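Local coordinates for protein phycocyanobilin lyase subunit beta (Nostoc sp. PCC 7120, PDB 5N3U) that associates with the CpcE subunit to form a phycocyanobilin lyase, which is probably required for attaching the chromophore to the phycocyanin alpha subunit CpcA, at residues Ala55-Gly60 / Leu86-Asp91; Arg93-Leu98 / Leu121-Leu126; Ala156-Leu161 / Ala192-Ala197. One frame throughout, in Å; residues are numbered along the deposited sequence.

Contact 1 (Ala55-Gly60 / Leu86-Asp91); sequences ALVQLG and LAAIAD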
loop_
_atom_site.group_PDB
_atom_site.type_symbol
_atom_site.label_atom_id
_atom_site.label_comp_id
_atom_site.label_asym_id
_atom_site.label_seq_id
_atom_site.Cartn_x
_atom_site.Cartn_y
_atom_site.Cartn_z
ATOM N N ALA B 55 17.316 19.244 -6.795
ATOM C CA ALA B 55 16.982 20.613 -6.781
ATOM C C ALA B 55 16.508 21.093 -5.411
ATOM O O ALA B 55 16.903 22.183 -4.934
ATOM C CB ALA B 55 15.902 20.900 -7.809
ATOM N N LEU B 56 15.646 20.316 -4.758
ATOM C CA LEU B 56 15.158 20.753 -3.474
ATOM C C LEU B 56 16.262 20.776 -2.469
ATOM O O LEU B 56 16.344 21.704 -1.659
ATOM C CB LEU B 56 13.963 19.887 -2.993
ATOM C CG LEU B 56 12.749 20.204 -3.824
ATOM C CD1 LEU B 56 11.723 19.063 -3.852
ATOM C CD2 LEU B 56 12.023 21.454 -3.421
ATOM N N VAL B 57 17.101 19.779 -2.509
ATOM C CA VAL B 57 18.150 19.665 -1.553
ATOM C C VAL B 57 19.092 20.859 -1.712
ATOM O O VAL B 57 19.567 21.392 -0.730
ATOM C CB VAL B 57 18.912 18.375 -1.738
ATOM C CG1 VAL B 57 20.163 18.309 -0.907
ATOM C CG2 VAL B 57 18.090 17.177 -1.326
ATOM N N GLN B 58 19.329 21.293 -2.950
ATOM C CA GLN B 58 20.288 22.399 -3.163
ATOM C C GLN B 58 19.694 23.635 -2.593
ATOM O O GLN B 58 20.357 24.373 -1.937
ATOM C CB GLN B 58 20.646 22.585 -4.638
ATOM C CG GLN B 58 21.733 21.598 -5.104
ATOM C CD GLN B 58 21.802 21.428 -6.633
ATOM O OE1 GLN B 58 21.220 22.234 -7.387
ATOM N NE2 GLN B 58 22.540 20.393 -7.109
ATOM N N LEU B 59 18.405 23.830 -2.752
ATOM C CA LEU B 59 17.762 24.937 -2.081
ATOM C C LEU B 59 17.891 24.886 -0.571
ATOM O O LEU B 59 17.984 25.890 0.034
ATOM C CB LEU B 59 16.295 24.994 -2.460
ATOM C CG LEU B 59 15.932 25.539 -3.847
ATOM C CD1 LEU B 59 14.530 25.215 -4.274
ATOM C CD2 LEU B 59 16.049 27.065 -3.852
ATOM N N GLY B 60 17.814 23.707 0.033
ATOM C CA GLY B 60 18.122 23.516 1.441
ATOM C C GLY B 60 17.041 23.972 2.414
ATOM O O GLY B 60 15.848 23.791 2.168
ATOM N N LEU B 86 13.913 15.501 2.661
ATOM C CA LEU B 86 14.101 16.003 4.034
ATOM C C LEU B 86 15.273 15.428 4.744
ATOM O O LEU B 86 15.992 16.163 5.442
ATOM C CB LEU B 86 12.828 15.733 4.877
ATOM C CG LEU B 86 11.682 16.564 4.539
ATOM C CD1 LEU B 86 10.350 15.931 4.958
ATOM C CD2 LEU B 86 11.882 17.984 5.045
ATOM N N ALA B 87 15.511 14.119 4.597
ATOM C CA ALA B 87 16.624 13.479 5.242
ATOM C C ALA B 87 17.947 14.075 4.668
ATOM O O ALA B 87 18.835 14.367 5.414
ATOM C CB ALA B 87 16.630 11.943 5.004
ATOM N N ALA B 88 18.024 14.278 3.366
ATOM C CA ALA B 88 19.271 14.814 2.743
ATOM C C ALA B 88 19.524 16.280 3.115
ATOM O O ALA B 88 20.682 16.688 3.298
ATOM C CB ALA B 88 19.128 14.720 1.234
ATOM N N ILE B 89 18.467 17.078 3.240
ATOM C CA ILE B 89 18.593 18.457 3.709
ATOM C C ILE B 89 19.047 18.461 5.160
ATOM O O ILE B 89 19.844 19.312 5.544
ATOM C CB ILE B 89 17.334 19.260 3.559
ATOM C CG1 ILE B 89 17.019 19.415 2.098
ATOM C CG2 ILE B 89 17.505 20.670 4.172
ATOM C CD1 ILE B 89 15.707 20.040 1.795
ATOM N N ALA B 90 18.541 17.520 5.967
ATOM C CA ALA B 90 18.981 17.280 7.332
ATOM C C ALA B 90 18.663 18.418 8.340
ATOM O O ALA B 90 19.325 18.545 9.354
ATOM C CB ALA B 90 20.480 16.960 7.324
ATOM N N ASP B 91 17.686 19.245 8.037
ATOM C CA ASP B 91 17.199 20.256 8.944
ATOM C C ASP B 91 16.438 19.498 10.037
ATOM O O ASP B 91 15.467 18.792 9.779
ATOM C CB ASP B 91 16.329 21.221 8.156
ATOM C CG ASP B 91 15.721 22.356 8.968
ATOM O OD1 ASP B 91 15.246 22.215 10.106
ATOM O OD2 ASP B 91 15.550 23.448 8.386
#

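Contact 2 (Arg93-Leu98 / Leu121-Leu126); sequences RALDVL and LHWHKL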
loop_
_atom_site.group_PDB
_atom_site.type_symbol
_atom_site.label_atom_id
_atom_site.label_comp_id
_atom_site.label_asym_id
_atom_site.label_seq_id
_atom_site.Cartn_x
_atom_site.Cartn_y
_atom_site.Cartn_z
ATOM N N ARG B 93 14.209 20.326 12.045
ATOM C CA ARG B 93 12.779 20.560 12.147
ATOM C C ARG B 93 11.944 19.413 11.546
ATOM O O ARG B 93 10.807 19.296 11.850
ATOM C CB ARG B 93 12.363 21.840 11.501
ATOM C CG ARG B 93 12.896 23.122 12.204
ATOM C CD ARG B 93 12.449 24.310 11.391
ATOM N NE ARG B 93 13.219 24.418 10.162
ATOM C CZ ARG B 93 12.955 25.282 9.180
ATOM N NH1 ARG B 93 12.002 26.163 9.302
ATOM N NH2 ARG B 93 13.686 25.271 8.077
ATOM N N ALA B 94 12.567 18.560 10.768
ATOM C CA ALA B 94 11.913 17.389 10.166
ATOM C C ALA B 94 11.836 16.202 11.111
ATOM O O ALA B 94 11.322 15.166 10.730
ATOM C CB ALA B 94 12.710 17.010 8.915
ATOM N N LEU B 95 12.352 16.320 12.329
ATOM C CA LEU B 95 12.339 15.183 13.260
ATOM C C LEU B 95 10.948 14.470 13.383
ATOM O O LEU B 95 10.806 13.234 13.204
ATOM C CB LEU B 95 12.785 15.672 14.608
ATOM C CG LEU B 95 12.737 14.614 15.703
ATOM C CD1 LEU B 95 13.775 13.547 15.497
ATOM C CD2 LEU B 95 12.853 15.187 17.123
ATOM N N ASP B 96 9.924 15.233 13.717
ATOM C CA ASP B 96 8.601 14.582 14.003
ATOM C C ASP B 96 7.999 13.913 12.769
ATOM O O ASP B 96 7.454 12.860 12.886
ATOM C CB ASP B 96 7.622 15.602 14.582
ATOM C CG ASP B 96 8.058 16.117 16.007
ATOM O OD1 ASP B 96 8.799 15.425 16.816
ATOM O OD2 ASP B 96 7.633 17.232 16.345
ATOM N N VAL B 97 8.129 14.530 11.588
ATOM C CA VAL B 97 7.735 13.846 10.373
ATOM C C VAL B 97 8.511 12.562 10.161
ATOM O O VAL B 97 7.954 11.538 9.747
ATOM C CB VAL B 97 7.807 14.764 9.126
ATOM C CG1 VAL B 97 7.837 14.048 7.790
ATOM C CG2 VAL B 97 6.604 15.692 9.172
ATOM N N LEU B 98 9.815 12.593 10.332
ATOM C CA LEU B 98 10.593 11.423 10.144
ATOM C C LEU B 98 10.283 10.319 11.127
ATOM O O LEU B 98 10.262 9.134 10.797
ATOM C CB LEU B 98 12.081 11.729 10.186
ATOM C CG LEU B 98 12.792 12.087 8.927
ATOM C CD1 LEU B 98 12.018 12.909 7.970
ATOM C CD2 LEU B 98 14.162 12.685 9.247
ATOM N N LEU B 121 20.302 14.257 11.136
ATOM C CA LEU B 121 19.857 15.626 11.105
ATOM C C LEU B 121 20.882 16.574 11.865
ATOM O O LEU B 121 21.638 16.157 12.735
ATOM C CB LEU B 121 18.482 15.735 11.782
ATOM C CG LEU B 121 17.392 14.851 11.160
ATOM C CD1 LEU B 121 16.045 15.161 11.827
ATOM C CD2 LEU B 121 17.288 15.131 9.696
ATOM N N HIS B 122 20.894 17.807 11.488
ATOM C CA HIS B 122 21.858 18.758 12.061
ATOM C C HIS B 122 21.270 19.324 13.384
ATOM O O HIS B 122 20.782 20.433 13.437
ATOM C CB HIS B 122 22.154 19.846 11.086
ATOM C CG HIS B 122 22.818 19.373 9.847
ATOM N ND1 HIS B 122 22.674 20.026 8.640
ATOM C CD2 HIS B 122 23.647 18.326 9.614
ATOM C CE1 HIS B 122 23.386 19.406 7.711
ATOM N NE2 HIS B 122 23.994 18.377 8.277
ATOM N N TRP B 123 21.436 18.574 14.412
ATOM C CA TRP B 123 20.855 18.805 15.704
ATOM C C TRP B 123 21.199 20.109 16.323
ATOM O O TRP B 123 20.343 20.700 17.004
ATOM C CB TRP B 123 21.209 17.692 16.670
ATOM C CG TRP B 123 21.105 16.372 16.115
ATOM C CD1 TRP B 123 22.125 15.481 15.893
ATOM C CD2 TRP B 123 19.883 15.659 15.832
ATOM N NE1 TRP B 123 21.613 14.285 15.429
ATOM C CE2 TRP B 123 20.247 14.374 15.359
ATOM C CE3 TRP B 123 18.538 16.014 15.857
ATOM C CZ2 TRP B 123 19.312 13.452 14.924
ATOM C CZ3 TRP B 123 17.595 15.096 15.449
ATOM C CH2 TRP B 123 17.987 13.826 14.962
ATOM N N HIS B 124 22.394 20.641 16.019
ATOM C CA HIS B 124 22.811 21.880 16.641
ATOM C C HIS B 124 22.029 23.029 16.126
ATOM O O HIS B 124 22.123 24.073 16.704
ATOM C CB HIS B 124 24.284 22.205 16.360
ATOM C CG HIS B 124 24.555 22.560 14.943
ATOM N ND1 HIS B 124 24.942 21.619 14.004
ATOM C CD2 HIS B 124 24.500 23.740 14.289
ATOM C CE1 HIS B 124 25.145 22.205 12.844
ATOM N NE2 HIS B 124 24.846 23.483 12.977
ATOM N N LYS B 125 21.306 22.893 14.999
ATOM C CA LYS B 125 20.475 23.980 14.538
ATOM C C LYS B 125 19.258 24.297 15.394
ATOM O O LYS B 125 18.581 25.290 15.157
ATOM C CB LYS B 125 20.080 23.687 13.119
ATOM C CG LYS B 125 21.314 23.514 12.186
ATOM C CD LYS B 125 21.422 24.525 11.073
ATOM C CE LYS B 125 21.281 25.943 11.630
ATOM N NZ LYS B 125 22.131 26.950 10.945
ATOM N N LEU B 126 18.949 23.426 16.335
ATOM C CA LEU B 126 17.855 23.617 17.239
ATOM C C LEU B 126 18.306 24.412 18.480
ATOM O O LEU B 126 19.382 24.203 19.001
ATOM C CB LEU B 126 17.349 22.321 17.729
ATOM C CG LEU B 126 16.721 21.432 16.651
ATOM C CD1 LEU B 126 16.403 20.075 17.259
ATOM C CD2 LEU B 126 15.556 22.116 15.958
#

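Contact 3 (Ala156-Leu161 / Ala192-Ala197); sequences AAIVGL and ARILLA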
loop_
_atom_site.group_PDB
_atom_site.type_symbol
_atom_site.label_atom_id
_atom_site.label_comp_id
_atom_site.label_asym_id
_atom_site.label_seq_id
_atom_site.Cartn_x
_atom_site.Cartn_y
_atom_site.Cartn_z
ATOM N N ALA B 156 18.169 -0.519 7.834
ATOM C CA ALA B 156 18.123 0.919 7.830
ATOM C C ALA B 156 18.240 1.479 9.237
ATOM O O ALA B 156 18.836 2.521 9.422
ATOM C CB ALA B 156 16.828 1.425 7.178
ATOM N N ALA B 157 17.618 0.821 10.207
ATOM C CA ALA B 157 17.707 1.232 11.595
ATOM C C ALA B 157 19.140 1.269 12.141
ATOM O O ALA B 157 19.520 2.186 12.828
ATOM C CB ALA B 157 16.874 0.331 12.419
ATOM N N ILE B 158 19.926 0.290 11.781
ATOM C CA ILE B 158 21.373 0.250 12.119
ATOM C C ILE B 158 22.069 1.413 11.498
ATOM O O ILE B 158 22.893 2.058 12.113
ATOM C CB ILE B 158 22.087 -1.008 11.533
ATOM C CG1 ILE B 158 21.426 -2.285 11.938
ATOM C CG2 ILE B 158 23.554 -1.054 11.907
ATOM C CD1 ILE B 158 21.252 -2.425 13.402
ATOM N N VAL B 159 21.781 1.718 10.249
ATOM C CA VAL B 159 22.440 2.830 9.617
ATOM C C VAL B 159 22.107 4.146 10.332
ATOM O O VAL B 159 22.948 5.038 10.510
ATOM C CB VAL B 159 22.066 2.930 8.153
ATOM C CG1 VAL B 159 22.688 4.175 7.497
ATOM C CG2 VAL B 159 22.511 1.676 7.355
ATOM N N GLY B 160 20.841 4.300 10.734
ATOM C CA GLY B 160 20.453 5.476 11.476
ATOM C C GLY B 160 21.214 5.548 12.791
ATOM O O GLY B 160 21.765 6.557 13.113
ATOM N N LEU B 161 21.253 4.447 13.494
ATOM C CA LEU B 161 21.925 4.357 14.771
ATOM C C LEU B 161 23.384 4.697 14.669
ATOM O O LEU B 161 23.908 5.413 15.528
ATOM C CB LEU B 161 21.750 3.016 15.402
ATOM C CG LEU B 161 20.419 2.589 15.935
ATOM C CD1 LEU B 161 20.417 1.117 16.321
ATOM C CD2 LEU B 161 19.903 3.403 17.131
ATOM N N ALA B 192 26.031 -8.502 9.420
ATOM C CA ALA B 192 27.175 -7.847 8.770
ATOM C C ALA B 192 27.160 -6.364 8.883
ATOM O O ALA B 192 28.210 -5.681 8.931
ATOM C CB ALA B 192 27.233 -8.233 7.308
ATOM N N ARG B 193 25.972 -5.797 8.816
ATOM C CA ARG B 193 25.899 -4.364 8.844
ATOM C C ARG B 193 26.145 -3.919 10.267
ATOM O O ARG B 193 26.672 -2.860 10.480
ATOM C CB ARG B 193 24.551 -3.852 8.315
ATOM C CG ARG B 193 24.501 -2.340 8.198
ATOM C CD ARG B 193 25.506 -1.866 7.174
ATOM N NE ARG B 193 25.577 -0.455 7.089
ATOM C CZ ARG B 193 26.140 0.295 8.031
ATOM N NH1 ARG B 193 26.606 -0.230 9.154
ATOM N NH2 ARG B 193 26.159 1.606 7.887
ATOM N N ILE B 194 25.728 -4.725 11.230
ATOM C CA ILE B 194 26.054 -4.415 12.626
ATOM C C ILE B 194 27.588 -4.349 12.816
ATOM O O ILE B 194 28.130 -3.324 13.265
ATOM C CB ILE B 194 25.433 -5.446 13.562
ATOM C CG1 ILE B 194 23.899 -5.250 13.630
ATOM C CG2 ILE B 194 26.025 -5.362 14.984
ATOM C CD1 ILE B 194 23.132 -6.426 14.157
ATOM N N LEU B 195 28.276 -5.415 12.386
ATOM C CA LEU B 195 29.755 -5.442 12.361
ATOM C C LEU B 195 30.379 -4.253 11.734
ATOM O O LEU B 195 31.287 -3.716 12.291
ATOM C CB LEU B 195 30.284 -6.667 11.628
ATOM C CG LEU B 195 29.947 -7.968 12.369
ATOM C CD1 LEU B 195 30.201 -9.152 11.434
ATOM C CD2 LEU B 195 30.701 -8.084 13.701
ATOM N N LEU B 196 29.898 -3.811 10.573
ATOM C CA LEU B 196 30.417 -2.620 9.986
ATOM C C LEU B 196 30.162 -1.416 10.892
ATOM O O LEU B 196 31.008 -0.526 10.960
ATOM C CB LEU B 196 29.790 -2.309 8.626
ATOM C CG LEU B 196 30.271 -1.071 7.889
ATOM C CD1 LEU B 196 31.783 -1.136 7.671
ATOM C CD2 LEU B 196 29.595 -0.961 6.542
ATOM N N ALA B 197 28.996 -1.364 11.537
ATOM C CA ALA B 197 28.706 -0.210 12.407
ATOM C C ALA B 197 29.650 -0.262 13.633
ATOM O O ALA B 197 30.310 0.742 13.914
ATOM C CB ALA B 197 27.246 -0.165 12.842
#

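Contact 1 (Ala55-Gly60 / Leu86-Asp91)
Leu56 meets Ile89 through its backbone: the carbonyl O of Leu56 lies 3.9 Å from Ile89 CD1. Leu56 O also accepts the N-H of Gly60, and the Ile89 methyl lies on this last turn of helix 46-59. Val57 comes next and holds the closest backbone approach, with its CA 5.4 Å from the CA of Ile89. Its CG2 branch, anti to the carbonyl carbon, does the touching and sits 3.7 Å from Ala88 CB. Val57 CA itself is 3.8 Å from Ile89 CG1. Gly60 has left the helix with a positive phi of 77°, a value that favours glycine. Its bare backbone packs on Ile89, with Gly60 C 3.8 Å from Ile89 CG2 and Gly60 O 3.8 Å from Ile89 CD1. Ile89 thus spreads three carbons over one helix end. No hydrogen bond crosses the contact. With an alanine here CG1, CG2 and CD1 of Ile89 are lost, which is likely to open a gap beside Val57, Gly60 and the Leu56 carbonyl. Ile89 also packs on Val64 and Leu67 of helix 64-69, and Leu56 on Leu37 and Ile38 of helix 34-40. Such packing of successive helices is consistent with the HEAT-type alpha solenoid of this family. The contact joins the C-terminal ends of helices 46-59 and 76-89, while helices 34-40 and 64-69 pack against their buried residues.

Contact 2 (Arg93-Leu98 / Leu121-Leu126)
Leu121 reaches across to the start of helix 95-104 with both of its methyls. Its CG stands anti to the carbonyl carbon (chi1 -58°), and the extended second torsion carries the branch forward to the helix. CD1 lies 3.9 Å from Leu95 N and close to Leu95 CA, so it packs on backbone as much as on side chain. CD2 meets Leu98 tip to tip, 4.0 Å from Leu98 CD2. That Leu98 methyl is equally near Leu121 CD1, so it faces both ends of the fork. Leu95 meets the tryptophan instead. Its CG is anti to the backbone N (chi1 176°), and CD1 comes to the edge of the Trp123 ring, near the ring plane, 4.1 Å from CZ3. The two side chains cross at about a right angle. The indole also has Leu121 O above one face, offset toward the rim, 3.2 Å from the plane. Trp123 packs further on Ala134, Pro135 and Ala138 of helix 130-145. No hydrogen bond links the two segments, and all the touching residues are buried. Backbone bonds shape the loop: Lys125 N to His122 O and Leu126 N to Trp123 O. His122 is the centre of an inverse gamma turn, whose Trp123 N to Leu121 O bond is weak. Asp96 of the same helix as Leu95 forms a salt bridge with Arg75 of the CpcE chain. This is apolar packing in a HEAT-repeat solenoid, where the loop between helices 108-118 and 130-145 lies against the start of helix 95-104.

Contact 3 (Ala156-Leu161 / Ala192-Ala197)
Ile158 points at helix 188-198 and touches three of its residues. Its CG2 lies 3.9 Å from Ala197 CB and 3.9 Å from the carbonyl O of Arg193. The other branch ends in CD1, 3.9 Å from Ile194 CG1, and these two isoleucines cross at about a right angle. The branches part at CB; chi2 (-53°) turns CD1 toward Ile194, while CG2 meets Arg193 and Ala197. Across the two segments Val159 meets Arg193. Its CG2 is 3.7 Å from Arg193 NH2 and the same from Arg193 NE, and Val159 CA lies over one face of the guanidinium. Leu196 CD2 lies over the opposite face, offset toward the rim. Arg193 gets there by a bend at chi2 (64°), which turns the chain along its own helix toward the C-terminal end, where Ala197 CA lies at the guanidinium edge, in its plane. No hydrogen bond joins the two segments. The charged end is held from outside: NH2 bonds to Gln162 OE1 and forms a salt bridge with Asp273 of the CpcE chain. Further out, Leu178 and Met181 of helix 171-184 pack on Ile158, and Met181 also on Ile194. The segment axes are 9.7 Å apart and nearly parallel, at 6°. Such side-by-side helices, with helix 171-184 packed against both, fit the stacked helices of an alpha solenoid of the HEAT type, here with CpcE at its flank.

In the fold
No contact has a hydrogen bond between its segments. Contacts 1 and 2 are apolar; contact 3 takes in the charged, CpcE-paired end of Arg193. Contacts 2 and 3 are buried; contact 1 is partly buried and includes an exposed alanine. Contacts 1 and 2 are neighbours, with centres 12 Å apart, and share the region between helices 76-89 and 95-104. Ala90 O to His122 N, at 2.7 Å, is a probable hydrogen bond between them. Contact 3 stands apart, about 23 Å from contact 1 between centres, across the middle of the chain. Contact 1 joins helix ends, contact 2 a helix start and a loop, contact 3 two helices. CpcE touches contacts 2 and 3 but not contact 1.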